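Local coordinates for extracellular solute-binding protein family 1 (Kribbella flavida, PDB 5IXP) that probably captures a solute outside the cell membrane and delivers it to an ABC transporter for import, its ligand not being established, at residues 215-220 and 370-375; 172-177 and 201-206; 6-9 and 13-16; 56-61 and 288-293. One frame throughout, in Å; residues are numbered along the deposited sequence.

Contact 1: 215-220 and 370-375; sequences KLPAWS and VDEGKQ
Lys215 NZ donates to Asp371 O at 2.8 Å, the hydrogen bond that joins the two segments, and it comes in nearly head-on, with a C=O...N angle of 167°. The lysine chain is extended as far as CE and bends at its last torsion (chi4 -65°), which turns the ammonium back onto the carbonyl. Its methylene part lies over the same oxygen, and Lys215 CG stands 3.4 Å from Asp371 O. Lys215 NZ and Asp371 OD1 are 4.3 Å apart, so the opposite charges are near without forming a salt bridge.

The carboxylate of Asp371 faces the lysine backbone, Asp371 OD2 lying 3.5 Å from Lys215 CA. Its oxygens are held by other groups: OD1 by Ser213 OG, which also bonds Lys215 N, and OD2 by Ala167 N. With alanine in place of Asp371, Ser213 OG and Ala167 N would probably lose their acceptor, and the loop at Lys215 would be likely to shift.

Farther along the loop, Pro217 CG touches Glu372 OE2 at 3.9 Å. A water donates to Glu372 OE2 at 3.0 Å and, weakly, to Lys215 O. The other oxygen, Glu372 OE1, is met from above the carboxylate plane by Lys374 NZ at 2.9 Å, a salt bridge that helps fix the glutamate's rotation. The loop has its own brace, a type II turn in which Pro217 O accepts from both Ser220 OG and Ser220 N. Across from it, helix 356-371 ends in a Schellman motif, with Gly373 at positive phi, and Lys215 supplies a positive charge at this C-terminal helix end.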
loop_
_atom_site.group_PDB
_atom_site.type_symbol
_atom_site.label_atom_id
_atom_site.label_comp_id
_atom_site.label_asym_id
_atom_site.label_seq_id
_atom_site.Cartn_x
_atom_site.Cartn_y
_atom_site.Cartn_z
ATOM N N LYS A 215 3.152 20.268 -4.082
ATOM C CA LYS A 215 1.730 20.468 -4.388
ATOM C C LYS A 215 1.293 19.717 -5.645
ATOM O O LYS A 215 0.417 20.181 -6.385
ATOM C CB LYS A 215 1.390 21.956 -4.533
ATOM C CG LYS A 215 1.982 22.852 -3.463
ATOM C CD LYS A 215 1.937 24.302 -3.919
ATOM C CE LYS A 215 2.558 25.224 -2.901
ATOM N NZ LYS A 215 1.768 25.218 -1.646
ATOM N N LEU A 216 1.867 18.545 -5.897
ATOM C CA LEU A 216 1.564 17.808 -7.116
ATOM C C LEU A 216 0.649 16.634 -6.807
ATOM O O LEU A 216 1.078 15.693 -6.119
ATOM C CB LEU A 216 2.849 17.314 -7.760
ATOM C CG LEU A 216 3.745 18.433 -8.269
ATOM C CD1 LEU A 216 5.141 17.895 -8.456
ATOM C CD2 LEU A 216 3.176 18.975 -9.581
ATOM N N PRO A 217 -0.592 16.629 -7.289
ATOM C CA PRO A 217 -1.491 15.500 -7.020
ATOM C C PRO A 217 -0.954 14.220 -7.641
ATOM O O PRO A 217 -0.615 14.178 -8.826
ATOM C CB PRO A 217 -2.808 15.936 -7.674
ATOM C CG PRO A 217 -2.691 17.435 -7.794
ATOM C CD PRO A 217 -1.251 17.674 -8.087
ATOM N N ALA A 218 -0.877 13.173 -6.826
ATOM C CA ALA A 218 -0.316 11.907 -7.278
ATOM C C ALA A 218 -1.036 11.401 -8.522
ATOM O O ALA A 218 -2.262 11.481 -8.623
ATOM C CB ALA A 218 -0.417 10.871 -6.168
ATOM N N TRP A 219 -0.256 10.879 -9.471
ATOM C CA TRP A 219 -0.710 10.271 -10.723
ATOM C C TRP A 219 -1.239 11.294 -11.719
ATOM O O TRP A 219 -1.649 10.906 -12.813
ATOM C CB TRP A 219 -1.773 9.182 -10.494
ATOM C CG TRP A 219 -1.362 8.263 -9.375
ATOM C CD1 TRP A 219 -1.916 8.186 -8.133
ATOM C CD2 TRP A 219 -0.279 7.324 -9.390
ATOM N NE1 TRP A 219 -1.254 7.252 -7.377
ATOM C CE2 TRP A 219 -0.244 6.709 -8.125
ATOM C CE3 TRP A 219 0.659 6.940 -10.353
ATOM C CZ2 TRP A 219 0.692 5.725 -7.795
ATOM C CZ3 TRP A 219 1.582 5.963 -10.026
ATOM C CH2 TRP A 219 1.593 5.370 -8.756
ATOM N N SER A 220 -1.229 12.582 -11.391
ATOM C CA SER A 220 -1.657 13.586 -12.355
ATOM C C SER A 220 -0.586 13.791 -13.424
ATOM O O SER A 220 0.573 13.405 -13.262
ATOM C CB SER A 220 -1.963 14.912 -11.656
ATOM O OG SER A 220 -0.792 15.480 -11.091
ATOM N N VAL A 370 -5.793 22.768 1.104
ATOM C CA VAL A 370 -4.787 23.540 1.835
ATOM C C VAL A 370 -3.479 23.573 1.061
ATOM O O VAL A 370 -2.863 24.633 0.891
ATOM C CB VAL A 370 -4.570 22.964 3.244
ATOM C CG1 VAL A 370 -3.480 23.751 3.954
ATOM C CG2 VAL A 370 -5.859 22.998 4.040
ATOM N N ASP A 371 -3.026 22.400 0.607
ATOM C CA ASP A 371 -1.760 22.293 -0.109
ATOM C C ASP A 371 -1.741 23.210 -1.322
ATOM O O ASP A 371 -0.732 23.871 -1.593
ATOM C CB ASP A 371 -1.545 20.829 -0.514
ATOM C CG ASP A 371 -0.089 20.481 -0.831
ATOM O OD1 ASP A 371 0.843 21.217 -0.438
ATOM O OD2 ASP A 371 0.118 19.423 -1.459
ATOM N N GLU A 372 -2.860 23.291 -2.042
ATOM C CA GLU A 372 -2.972 24.071 -3.269
ATOM C C GLU A 372 -3.356 25.525 -3.016
ATOM O O GLU A 372 -3.498 26.291 -3.978
ATOM C CB GLU A 372 -3.989 23.408 -4.209
ATOM C CG GLU A 372 -3.612 21.968 -4.595
ATOM C CD GLU A 372 -4.770 21.150 -5.179
ATOM O OE1 GLU A 372 -5.897 21.682 -5.296
ATOM O OE2 GLU A 372 -4.548 19.965 -5.520
ATOM N N GLY A 373 -3.529 25.923 -1.755
ATOM C CA GLY A 373 -3.842 27.301 -1.438
ATOM C C GLY A 373 -5.272 27.717 -1.691
ATOM O O GLY A 373 -5.549 28.917 -1.782
ATOM N N LYS A 374 -6.199 26.768 -1.788
ATOM C CA LYS A 374 -7.593 27.077 -2.070
ATOM C C LYS A 374 -8.433 27.281 -0.817
ATOM O O LYS A 374 -9.552 27.790 -0.921
ATOM C CB LYS A 374 -8.215 25.966 -2.923
ATOM C CG LYS A 374 -7.508 25.740 -4.258
ATOM C CD LYS A 374 -8.194 24.642 -5.055
ATOM C CE LYS A 374 -7.792 24.658 -6.532
ATOM N NZ LYS A 374 -6.446 24.090 -6.769
ATOM N N GLN A 375 -7.934 26.895 0.352
ATOM C CA GLN A 375 -8.692 26.999 1.589
ATOM C C GLN A 375 -7.697 27.045 2.736
ATOM O O GLN A 375 -6.656 26.384 2.676
ATOM C CB GLN A 375 -9.660 25.815 1.752
ATOM C CG GLN A 375 -10.669 25.965 2.880
ATOM C CD GLN A 375 -11.642 24.796 2.963
ATOM O OE1 GLN A 375 -11.328 23.677 2.546
ATOM N NE2 GLN A 375 -12.842 25.056 3.493
HETATM O O HOH W 1 -1.986 18.856 -4.397
#

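Contact 2: 172-177 and 201-206; sequences EAMRNQ and WDQIVA
Met174, a selenomethionine, and Ile204 run past one another in opposite directions, each reaching from its own helix toward the other. The selenium does the touching: Met174 SE lies 3.6 Å from Ile204 CG1, and Ile204 CD1 is almost as near to it, at 3.7 Å. The Met174 chain is straight through chi2 and bends at chi3 (64°), which swings CE out of line with the isoleucine and toward Gln203. Gln203 stands across Met174 at about a right angle. With CG anti to N (chi1 -170°) and the rest extended, it brings Gln203 OE1 to 3.6 Å from Met174 CE, a van der Waals approach.

The amide's stronger polar partner lies in helix 144-157, where Gln203 NE2 bonds Thr145 OG1. Phe148 of that helix packs against both Met174 and Gln203, and Trp144 touches Met174 as well, so the selenomethionine sits where helices 144-157, 167-175 and 195-209 converge. The CA atoms of Met174 and Ile204 are still 9.3 Å apart, which shows that side chains alone span the gap between these segments. Cohesion between them therefore rests mainly on dispersion and burial, the Gln203 carbonyl oxygen making just a van der Waals contact with the methyl.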
loop_
_atom_site.group_PDB
_atom_site.type_symbol
_atom_site.label_atom_id
_atom_site.label_comp_id
_atom_site.label_asym_id
_atom_site.label_seq_id
_atom_site.Cartn_x
_atom_site.Cartn_y
_atom_site.Cartn_z
ATOM N N GLU A 172 -1.105 10.140 3.804
ATOM C CA GLU A 172 -1.329 8.701 3.710
ATOM C C GLU A 172 -0.262 7.942 4.483
ATOM O O GLU A 172 -0.570 7.000 5.226
ATOM C CB GLU A 172 -1.339 8.262 2.246
ATOM C CG GLU A 172 -2.505 8.822 1.444
ATOM C CD GLU A 172 -3.833 8.194 1.864
ATOM O OE1 GLU A 172 -4.155 7.078 1.391
ATOM O OE2 GLU A 172 -4.538 8.792 2.698
ATOM N N ALA A 173 0.997 8.357 4.340
ATOM C CA ALA A 173 2.091 7.660 5.008
ATOM C C ALA A 173 1.963 7.756 6.522
ATOM O O ALA A 173 2.106 6.749 7.227
ATOM C CB ALA A 173 3.433 8.217 4.538
HETATM N N MSE A 174 1.658 8.942 7.040
HETATM C CA MSE A 174 1.574 9.126 8.483
HETATM C C MSE A 174 0.300 8.552 9.085
HETATM O O MSE A 174 0.344 7.901 10.131
HETATM C CB MSE A 174 1.667 10.611 8.836
HETATM C CG MSE A 174 2.969 11.241 8.394
HETATM SE SE MSE A 174 2.966 13.113 8.930
HETATM C CE MSE A 174 2.904 12.819 10.870
ATOM N N ARG A 175 -0.842 8.812 8.444
ATOM C CA ARG A 175 -2.109 8.405 9.043
ATOM C C ARG A 175 -2.178 6.900 9.231
ATOM O O ARG A 175 -2.732 6.412 10.225
ATOM C CB ARG A 175 -3.290 8.855 8.193
ATOM C CG ARG A 175 -4.586 8.766 8.988
ATOM C CD ARG A 175 -5.787 8.763 8.100
ATOM N NE ARG A 175 -5.978 7.491 7.411
ATOM C CZ ARG A 175 -5.591 7.252 6.163
ATOM N NH1 ARG A 175 -4.969 8.193 5.469
ATOM N NH2 ARG A 175 -5.830 6.074 5.606
ATOM N N ASN A 176 -1.636 6.145 8.280
ATOM C CA ASN A 176 -1.765 4.700 8.362
ATOM C C ASN A 176 -0.909 4.088 9.458
ATOM O O ASN A 176 -1.090 2.905 9.760
ATOM C CB ASN A 176 -1.437 4.074 7.010
ATOM C CG ASN A 176 -2.597 4.170 6.059
ATOM O OD1 ASN A 176 -3.627 3.538 6.272
ATOM N ND2 ASN A 176 -2.457 4.981 5.023
ATOM N N GLN A 177 -0.010 4.860 10.069
ATOM C CA GLN A 177 0.768 4.380 11.203
ATOM C C GLN A 177 0.071 4.553 12.539
ATOM O O GLN A 177 0.481 3.914 13.515
ATOM C CB GLN A 177 2.102 5.112 11.295
ATOM C CG GLN A 177 3.040 4.841 10.166
ATOM C CD GLN A 177 4.334 5.595 10.351
ATOM O OE1 GLN A 177 4.337 6.718 10.851
ATOM N NE2 GLN A 177 5.439 4.979 9.978
ATOM N N TRP A 201 -2.420 16.260 10.997
ATOM C CA TRP A 201 -2.831 17.347 10.112
ATOM C C TRP A 201 -1.981 18.593 10.345
ATOM O O TRP A 201 -1.422 19.168 9.400
ATOM C CB TRP A 201 -4.317 17.640 10.350
ATOM C CG TRP A 201 -4.887 18.853 9.647
ATOM C CD1 TRP A 201 -4.833 20.157 10.073
ATOM C CD2 TRP A 201 -5.650 18.862 8.432
ATOM N NE1 TRP A 201 -5.493 20.976 9.182
ATOM C CE2 TRP A 201 -6.007 20.207 8.170
ATOM C CE3 TRP A 201 -6.064 17.865 7.539
ATOM C CZ2 TRP A 201 -6.758 20.580 7.044
ATOM C CZ3 TRP A 201 -6.803 18.235 6.417
ATOM C CH2 TRP A 201 -7.141 19.582 6.179
ATOM N N ASP A 202 -1.856 19.016 11.607
ATOM C CA ASP A 202 -1.124 20.247 11.896
ATOM C C ASP A 202 0.321 20.161 11.428
ATOM O O ASP A 202 0.865 21.132 10.887
ATOM C CB ASP A 202 -1.169 20.565 13.390
ATOM C CG ASP A 202 -2.525 21.064 13.835
ATOM O OD1 ASP A 202 -3.322 21.481 12.973
ATOM O OD2 ASP A 202 -2.792 21.051 15.046
ATOM N N GLN A 203 0.960 19.004 11.626
ATOM C CA GLN A 203 2.370 18.878 11.272
ATOM C C GLN A 203 2.573 18.924 9.759
ATOM O O GLN A 203 3.542 19.526 9.277
ATOM C CB GLN A 203 2.938 17.589 11.869
ATOM C CG GLN A 203 4.441 17.468 11.782
ATOM C CD GLN A 203 4.978 16.339 12.658
ATOM O OE1 GLN A 203 4.267 15.380 12.957
ATOM N NE2 GLN A 203 6.233 16.461 13.086
ATOM N N ILE A 204 1.679 18.294 8.989
ATOM C CA ILE A 204 1.800 18.361 7.537
ATOM C C ILE A 204 1.463 19.755 7.034
ATOM O O ILE A 204 2.122 20.272 6.124
ATOM C CB ILE A 204 0.912 17.299 6.872
ATOM C CG1 ILE A 204 1.350 15.924 7.338
ATOM C CG2 ILE A 204 0.998 17.394 5.343
ATOM C CD1 ILE A 204 0.440 14.829 6.845
ATOM N N VAL A 205 0.419 20.377 7.588
ATOM C CA VAL A 205 0.097 21.745 7.189
ATOM C C VAL A 205 1.281 22.667 7.458
ATOM O O VAL A 205 1.646 23.497 6.615
ATOM C CB VAL A 205 -1.180 22.230 7.900
ATOM C CG1 VAL A 205 -1.347 23.730 7.722
ATOM C CG2 VAL A 205 -2.401 21.487 7.349
ATOM N N ALA A 206 1.926 22.516 8.617
ATOM C CA ALA A 206 3.088 23.353 8.903
ATOM C C ALA A 206 4.190 23.122 7.876
ATOM O O ALA A 206 4.863 24.068 7.454
ATOM C CB ALA A 206 3.594 23.094 10.321
#

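Contact 3: 6-9 and 13-16; sequences IATF and GYSD
Ile6, on strand 2-8, presents its CD1 methyl to the rim of the Tyr14 ring, near the ring plane and not over a face. Ile6 CD1 is 4.2 Å from both Tyr14 CD1 and Tyr14 CE1, so it straddles one ring bond, and the two side chains cross at about a right angle. An extended chain accounts for the reach: CG1 is anti to the backbone N (chi1 173°) and CD1 continues outward, while the CG2 branch takes the place between N and the carbonyl carbon. The tyrosine answers with its far side. At a chi2 of 171° CD1 lies anti to CA, so the CD1–CE1 edge is turned away from Tyr14's own backbone and toward the strand.

Ala7 binds the strand into the sheet, its backbone paired with Ile58 and Ala60 of the parallel strand 58-62.

At Thr8 the side chain again points to Tyr14, as expected two residues on in a strand. Thr8 CG2 comes to 4.4 Å from Tyr14 CD1, obliquely to the ring, a looser touch than that of Ile6. OG1 has a weak hydrogen bond to Glu32 instead.

All three touching residues are buried, although the nearest CA atoms, those of Thr8 and Tyr14, are 9.3 Å apart. Tyr14 also meets Phe12 edge-to-face and reaches Leu275 of strand 269-276. Lying at the approach to helix 15-24, it packs this end of the helix against the preceding strand, within the beta-alpha-beta unit 2-8, 15-24, 28-34, the kind of unit that builds the alpha/beta fold of periplasmic-type binding proteins.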
loop_
_atom_site.group_PDB
_atom_site.type_symbol
_atom_site.label_atom_id
_atom_site.label_comp_id
_atom_site.label_asym_id
_atom_site.label_seq_id
_atom_site.Cartn_x
_atom_site.Cartn_y
_atom_site.Cartn_z
ATOM N N ILE A 6 -11.109 -17.605 -11.230
ATOM C CA ILE A 6 -10.415 -16.663 -10.371
ATOM C C ILE A 6 -10.407 -15.317 -11.077
ATOM O O ILE A 6 -10.032 -15.231 -12.253
ATOM C CB ILE A 6 -8.987 -17.139 -10.019
ATOM C CG1 ILE A 6 -8.245 -16.045 -9.254
ATOM C CG2 ILE A 6 -8.194 -17.582 -11.272
ATOM C CD1 ILE A 6 -6.939 -16.543 -8.595
ATOM N N ALA A 7 -10.851 -14.273 -10.374
ATOM C CA ALA A 7 -10.934 -12.932 -10.941
ATOM C C ALA A 7 -9.784 -12.101 -10.386
ATOM O O ALA A 7 -9.681 -11.917 -9.169
ATOM C CB ALA A 7 -12.274 -12.275 -10.611
ATOM N N THR A 8 -8.915 -11.621 -11.271
ATOM C CA THR A 8 -7.791 -10.778 -10.896
ATOM C C THR A 8 -7.866 -9.468 -11.667
ATOM O O THR A 8 -8.673 -9.300 -12.586
ATOM C CB THR A 8 -6.432 -11.463 -11.149
ATOM O OG1 THR A 8 -6.239 -11.679 -12.552
ATOM C CG2 THR A 8 -6.347 -12.796 -10.412
ATOM N N PHE A 9 -7.004 -8.536 -11.277
ATOM C CA PHE A 9 -6.945 -7.216 -11.886
ATOM C C PHE A 9 -5.475 -6.856 -12.014
ATOM O O PHE A 9 -4.629 -7.398 -11.298
ATOM C CB PHE A 9 -7.704 -6.164 -11.046
ATOM C CG PHE A 9 -7.266 -6.119 -9.609
ATOM C CD1 PHE A 9 -6.188 -5.328 -9.217
ATOM C CD2 PHE A 9 -7.913 -6.890 -8.648
ATOM C CE1 PHE A 9 -5.762 -5.308 -7.884
ATOM C CE2 PHE A 9 -7.498 -6.872 -7.326
ATOM C CZ PHE A 9 -6.413 -6.088 -6.944
ATOM N N GLY A 13 0.501 -12.032 -12.169
ATOM C CA GLY A 13 1.620 -12.898 -12.499
ATOM C C GLY A 13 1.341 -14.375 -12.341
ATOM O O GLY A 13 2.284 -15.165 -12.214
ATOM N N TYR A 14 0.071 -14.781 -12.376
ATOM C CA TYR A 14 -0.327 -16.152 -12.068
ATOM C C TYR A 14 -0.388 -17.077 -13.284
ATOM O O TYR A 14 -0.641 -18.274 -13.109
ATOM C CB TYR A 14 -1.703 -16.160 -11.400
ATOM C CG TYR A 14 -1.760 -15.685 -9.967
ATOM C CD1 TYR A 14 -2.992 -15.490 -9.345
ATOM C CD2 TYR A 14 -0.593 -15.478 -9.213
ATOM C CE1 TYR A 14 -3.080 -15.081 -8.023
ATOM C CE2 TYR A 14 -0.674 -15.056 -7.877
ATOM C CZ TYR A 14 -1.927 -14.865 -7.295
ATOM O OH TYR A 14 -2.040 -14.461 -5.983
ATOM N N SER A 15 -0.188 -16.571 -14.503
ATOM C CA SER A 15 -0.486 -17.383 -15.690
ATOM C C SER A 15 0.253 -18.723 -15.680
ATOM O O SER A 15 -0.348 -19.776 -15.941
ATOM C CB SER A 15 -0.155 -16.607 -16.964
ATOM O OG SER A 15 -1.035 -15.503 -17.110
ATOM N N ASP A 16 1.557 -18.709 -15.392
ATOM C CA ASP A 16 2.284 -19.979 -15.349
ATOM C C ASP A 16 1.845 -20.825 -14.166
ATOM O O ASP A 16 1.863 -22.059 -14.244
ATOM C CB ASP A 16 3.797 -19.755 -15.262
ATOM C CG ASP A 16 4.348 -18.986 -16.443
ATOM O OD1 ASP A 16 3.788 -19.124 -17.552
ATOM O OD2 ASP A 16 5.343 -18.247 -16.256
#

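Contact 4: 56-61 and 288-293; sequences ADIEAM and AKLAAW
Ile58 reaches helix 284-294 with a single atom, the CD1 methyl, which fits against the junction of Leu290 and Ala291. Its torsions account for this: CG1 is anti to the carbonyl carbon (chi1 -63°) and chi2 is extended at 168°, so CD1 is carried straight out from the strand. Ile58 CD1 lies 3.7 Å from Leu290 CD2 and 3.8 Å from Leu290 CG. Ile58 CD1 also rests on the helix backbone, 3.8 Å from Ala291 N, with Ala291 CB a little farther off at 4.1 Å.

Leu290 meets it crosswise, the two side chains at about a right angle. With CG anti to the backbone N (chi1 173°), the leucine lays CB, CG and CD2 along the methyl, while Tyr21 of helix 15-24 touches the same residue.

This is helix-on-sheet packing of an alpha/beta domain. Strand 58-62 runs between the parallel strand 2-8 and the antiparallel strand 269-276, and Ile58 also touches Ile6 beside it. The small Ala291 lets the backbones approach, its CA being 7.1 Å from that of Ile58.

Within the strand, Glu59 folds back through its first two torsions toward the residues before it, and Glu59 OE2 accepts from Ala56 N at 2.8 Å, on the anti side and somewhat out of the carboxylate plane. Asp57 between them bonds Thr5 N through OD2 and Ser281 OG through OD1.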
loop_
_atom_site.group_PDB
_atom_site.type_symbol
_atom_site.label_atom_id
_atom_site.label_comp_id
_atom_site.label_asym_id
_atom_site.label_seq_id
_atom_site.Cartn_x
_atom_site.Cartn_y
_atom_site.Cartn_z
ATOM N N ALA A 56 -16.649 -14.905 -9.078
ATOM C CA ALA A 56 -15.657 -15.944 -9.272
ATOM C C ALA A 56 -15.517 -16.764 -7.991
ATOM O O ALA A 56 -15.915 -16.338 -6.901
ATOM C CB ALA A 56 -14.313 -15.332 -9.672
ATOM N N ASP A 57 -14.968 -17.972 -8.135
ATOM C CA ASP A 57 -14.704 -18.793 -6.956
ATOM C C ASP A 57 -13.623 -18.180 -6.084
ATOM O O ASP A 57 -13.673 -18.309 -4.854
ATOM C CB ASP A 57 -14.296 -20.203 -7.369
ATOM C CG ASP A 57 -15.380 -20.897 -8.155
ATOM O OD1 ASP A 57 -16.385 -21.303 -7.536
ATOM O OD2 ASP A 57 -15.223 -21.020 -9.390
ATOM N N ILE A 58 -12.619 -17.549 -6.697
ATOM C CA ILE A 58 -11.611 -16.772 -5.977
ATOM C C ILE A 58 -11.704 -15.348 -6.497
ATOM O O ILE A 58 -11.584 -15.121 -7.707
ATOM C CB ILE A 58 -10.190 -17.335 -6.180
ATOM C CG1 ILE A 58 -10.088 -18.757 -5.616
ATOM C CG2 ILE A 58 -9.133 -16.405 -5.512
ATOM C CD1 ILE A 58 -8.786 -19.501 -6.036
ATOM N N GLU A 59 -11.917 -14.392 -5.594
ATOM C CA GLU A 59 -11.988 -12.974 -5.942
ATOM C C GLU A 59 -10.802 -12.246 -5.324
ATOM O O GLU A 59 -10.650 -12.237 -4.094
ATOM C CB GLU A 59 -13.303 -12.341 -5.460
ATOM C CG GLU A 59 -14.553 -12.789 -6.241
ATOM C CD GLU A 59 -14.743 -12.038 -7.559
ATOM O OE1 GLU A 59 -13.963 -11.110 -7.829
ATOM O OE2 GLU A 59 -15.685 -12.374 -8.321
ATOM N N ALA A 60 -9.993 -11.601 -6.167
ATOM C CA ALA A 60 -8.893 -10.803 -5.652
ATOM C C ALA A 60 -9.415 -9.483 -5.101
ATOM O O ALA A 60 -10.387 -8.909 -5.602
ATOM C CB ALA A 60 -7.841 -10.530 -6.727
HETATM N N MSE A 61 -8.741 -9.002 -4.067
HETATM C CA MSE A 61 -9.140 -7.798 -3.352
HETATM C C MSE A 61 -7.894 -7.023 -2.959
HETATM O O MSE A 61 -6.989 -7.588 -2.326
HETATM C CB MSE A 61 -9.945 -8.179 -2.108
HETATM C CG MSE A 61 -11.026 -7.237 -1.731
HETATM SE SE MSE A 61 -12.277 -8.163 -0.630
HETATM C CE MSE A 61 -13.541 -8.912 -1.874
ATOM N N ALA A 288 -10.414 -22.615 -1.748
ATOM C CA ALA A 288 -9.486 -22.251 -0.678
ATOM C C ALA A 288 -8.139 -22.938 -0.863
ATOM O O ALA A 288 -7.088 -22.340 -0.592
ATOM C CB ALA A 288 -10.079 -22.592 0.695
ATOM N N LYS A 289 -8.148 -24.192 -1.327
ATOM C CA LYS A 289 -6.892 -24.902 -1.550
ATOM C C LYS A 289 -6.053 -24.206 -2.611
ATOM O O LYS A 289 -4.833 -24.033 -2.448
ATOM C CB LYS A 289 -7.146 -26.358 -1.958
ATOM C CG LYS A 289 -5.847 -27.156 -2.016
ATOM C CD LYS A 289 -5.910 -28.435 -2.863
ATOM C CE LYS A 289 -7.057 -29.320 -2.495
ATOM N NZ LYS A 289 -7.042 -30.566 -3.337
ATOM N N LEU A 290 -6.689 -23.815 -3.719
ATOM C CA LEU A 290 -5.962 -23.130 -4.780
ATOM C C LEU A 290 -5.454 -21.773 -4.305
ATOM O O LEU A 290 -4.311 -21.394 -4.596
ATOM C CB LEU A 290 -6.854 -22.977 -6.018
ATOM C CG LEU A 290 -6.266 -22.110 -7.150
ATOM C CD1 LEU A 290 -4.921 -22.667 -7.647
ATOM C CD2 LEU A 290 -7.269 -21.948 -8.313
ATOM N N ALA A 291 -6.287 -21.033 -3.564
ATOM C CA ALA A 291 -5.865 -19.726 -3.065
ATOM C C ALA A 291 -4.679 -19.860 -2.117
ATOM O O ALA A 291 -3.744 -19.046 -2.155
ATOM C CB ALA A 291 -7.024 -19.022 -2.368
ATOM N N ALA A 292 -4.696 -20.886 -1.262
ATOM C CA ALA A 292 -3.568 -21.105 -0.365
ATOM C C ALA A 292 -2.306 -21.445 -1.149
ATOM O O ALA A 292 -1.206 -20.992 -0.807
ATOM C CB ALA A 292 -3.899 -22.212 0.639
ATOM N N TRP A 293 -2.441 -22.239 -2.213
ATOM C CA TRP A 293 -1.261 -22.593 -2.994
ATOM C C TRP A 293 -0.711 -21.382 -3.745
ATOM O O TRP A 293 0.509 -21.162 -3.784
ATOM C CB TRP A 293 -1.594 -23.731 -3.959
ATOM C CG TRP A 293 -0.416 -24.158 -4.781
ATOM C CD1 TRP A 293 0.567 -25.033 -4.411
ATOM C CD2 TRP A 293 -0.093 -23.728 -6.106
ATOM N NE1 TRP A 293 1.481 -25.177 -5.426
ATOM C CE2 TRP A 293 1.100 -24.383 -6.479
ATOM C CE3 TRP A 293 -0.698 -22.854 -7.017
ATOM C CZ2 TRP A 293 1.703 -24.187 -7.719
ATOM C CZ3 TRP A 293 -0.107 -22.673 -8.254
ATOM C CH2 TRP A 293 1.085 -23.339 -8.595
#

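The contacts form two pairs. Contacts 3 and 4 have centres 10 Å apart and share a sheet, strands 2-8 and 58-62 being neighbours joined by backbone bonds at Ala7. Contacts 1 and 2, with centres 15 Å apart, lie in a largely helical region and touch where Val370 packs on Trp201 and Val205. Between the pairs the centres are 35 to 39 Å apart. Along the chain contact 3 closes first; contact 4 then spans 56 to 293, enclosing contact 2 and interleaving with contact 1. The chain thus returns to the first region after building much of the second, consistent with the two-lobed architecture of solute-binding proteins.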